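CDP-glucose-4,6-dehydratase (Yersinia pseudotuberculosis, PDB 1RKX) catalyses the 4,6-dehydration of CDP-D-glucose, probably through its bound NAD, as a short-chain dehydrogenase/reductase with a Rossmann fold. Local coordinates at residues A179-H184 against D252-A257. Sequence-based numbering, arbitrary orientation.
Sequences ANYGQH and DGAEYA
Tyr181 reaches across to Gly253 and Ala254, and its side chain, ring and hydroxyl, makes nearly all of the contact from the 179-184 side. The contact is van der Waals packing; only the Tyr181 CD1 - Ala254 CB pair joins apolar side chains. The far end of the ring lies against the Gly253 backbone, with Tyr181 OH 3.9 Å from Gly253 CA and Tyr181 CZ 4.0 Å from it. This approach is oblique to the ring. Ala254 sits nearer the root of the side chain. Its backbone N lies over one ring face, toward the rim, 4.2 Å from Tyr181 CE1. Its methyl group adds a looser touch, with Ala254 CB 4.4 Å from Tyr181 CD1. The bond to CB of Tyr181 already points toward 252-257, and with CG anti to the backbone N (chi1 -177°) the ring reaches Gly253.

The contact joins two connections at one edge of the Rossmann-type parallel sheet. Helix 181-184 leads into strand 187-192. The 252-257 segment links helix 236-251 to the edge strand 259-261, the immediate neighbour of 187-192 in the sheet. The site is remote from the NAD pocket.

No hydrogen bond crosses between the segments. The polar end of Tyr181 is used elsewhere, in a hydrogen bond between its OH and Lys125 NZ.

Backbone bonds shape each side separately. Asn180 O accepts from Gln183 N at 2.8 Å and from His184 N at 3.3 Å, giving the first turn of the helix. After helix 236-251, Gly253 is the first residue to leave helical angles, with a positive phi of 105°. Its O then accepts from Tyr256 N at 3.1 Å, within the 3-10 turn. The side chain of Tyr256 touches Leu245, Lys248 and Leu249 of helix 236-251.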
# COMPACT_ATOMS: atom_id res chain seq x y z
N ALA C 179 -5.17 19.22 -17.89
CA ALA C 179 -5.63 19.01 -19.25
C ALA C 179 -6.23 20.27 -19.86
O ALA C 179 -6.33 20.39 -21.08
CB ALA C 179 -6.65 17.89 -19.29
N ASN C 180 -6.64 21.21 -19.01
CA ASN C 180 -7.24 22.45 -19.49
C ASN C 180 -6.40 23.68 -19.16
O ASN C 180 -6.89 24.80 -19.23
CB ASN C 180 -8.64 22.63 -18.90
CG ASN C 180 -9.61 21.57 -19.36
OD1 ASN C 180 -10.79 21.59 -19.00
ND2 ASN C 180 -9.12 20.63 -20.16
N TYR C 181 -5.15 23.46 -18.78
CA TYR C 181 -4.27 24.57 -18.42
C TYR C 181 -4.24 25.66 -19.49
O TYR C 181 -4.21 26.85 -19.17
CB TYR C 181 -2.85 24.07 -18.18
CG TYR C 181 -1.90 25.16 -17.74
CD1 TYR C 181 -1.91 25.64 -16.43
CD2 TYR C 181 -1.00 25.73 -18.65
CE1 TYR C 181 -1.05 26.66 -16.03
CE2 TYR C 181 -0.14 26.75 -18.26
CZ TYR C 181 -0.17 27.21 -16.95
OH TYR C 181 0.68 28.23 -16.57
N GLY C 182 -4.27 25.24 -20.75
CA GLY C 182 -4.24 26.20 -21.85
C GLY C 182 -5.40 27.17 -21.81
O GLY C 182 -5.39 28.18 -22.51
N GLN C 183 -6.41 26.87 -21.00
CA GLN C 183 -7.58 27.73 -20.90
C GLN C 183 -7.57 28.59 -19.63
O GLN C 183 -7.63 29.82 -19.71
CB GLN C 183 -8.85 26.89 -20.95
CG GLN C 183 -8.82 25.78 -21.98
CD GLN C 183 -10.13 25.03 -22.09
OE1 GLN C 183 -10.74 24.67 -21.07
NE2 GLN C 183 -10.58 24.79 -23.31
N HIS C 184 -7.50 27.95 -18.47
CA HIS C 184 -7.50 28.67 -17.20
C HIS C 184 -6.14 29.22 -16.80
O HIS C 184 -6.05 30.28 -16.18
CB HIS C 184 -8.07 27.77 -16.08
CG HIS C 184 -7.30 26.50 -15.87
ND1 HIS C 184 -6.13 26.44 -15.15
CD2 HIS C 184 -7.55 25.23 -16.29
CE1 HIS C 184 -5.69 25.20 -15.13
NE2 HIS C 184 -6.53 24.44 -15.82
N ASP C 252 6.58 27.17 -15.54
CA ASP C 252 6.41 25.87 -16.19
C ASP C 252 4.97 25.37 -16.23
O ASP C 252 4.58 24.72 -17.20
CB ASP C 252 7.31 24.83 -15.53
CG ASP C 252 8.79 25.15 -15.70
OD1 ASP C 252 9.12 25.86 -16.67
OD2 ASP C 252 9.61 24.68 -14.89
N GLY C 253 4.19 25.65 -15.19
CA GLY C 253 2.80 25.23 -15.21
C GLY C 253 2.34 24.04 -14.39
O GLY C 253 2.88 23.74 -13.32
N ALA C 254 1.32 23.37 -14.91
CA ALA C 254 0.69 22.21 -14.27
C ALA C 254 1.61 21.07 -13.88
O ALA C 254 1.26 20.25 -13.02
CB ALA C 254 -0.43 21.69 -15.16
N GLU C 255 2.77 20.99 -14.52
CA GLU C 255 3.72 19.93 -14.21
C GLU C 255 4.04 19.90 -12.72
O GLU C 255 4.37 18.86 -12.16
CB GLU C 255 5.01 20.14 -15.01
CG GLU C 255 6.20 19.31 -14.54
CD GLU C 255 7.42 19.46 -15.43
OE1 GLU C 255 7.74 20.60 -15.82
OE2 GLU C 255 8.06 18.43 -15.73
N TYR C 256 3.92 21.05 -12.07
CA TYR C 256 4.22 21.14 -10.65
C TYR C 256 3.00 21.28 -9.75
O TYR C 256 3.14 21.47 -8.54
CB TYR C 256 5.19 22.29 -10.39
CG TYR C 256 6.51 22.11 -11.11
CD1 TYR C 256 6.68 22.57 -12.42
CD2 TYR C 256 7.56 21.44 -10.50
CE1 TYR C 256 7.87 22.35 -13.11
CE2 TYR C 256 8.76 21.21 -11.18
CZ TYR C 256 8.91 21.67 -12.48
OH TYR C 256 10.10 21.45 -13.14
N ALA C 257 1.81 21.17 -10.34
CA ALA C 257 0.56 21.30 -9.59
C ALA C 257 0.21 20.02 -8.82
O ALA C 257 -0.70 19.29 -9.19
CB ALA C 257 -0.58 21.68 -10.55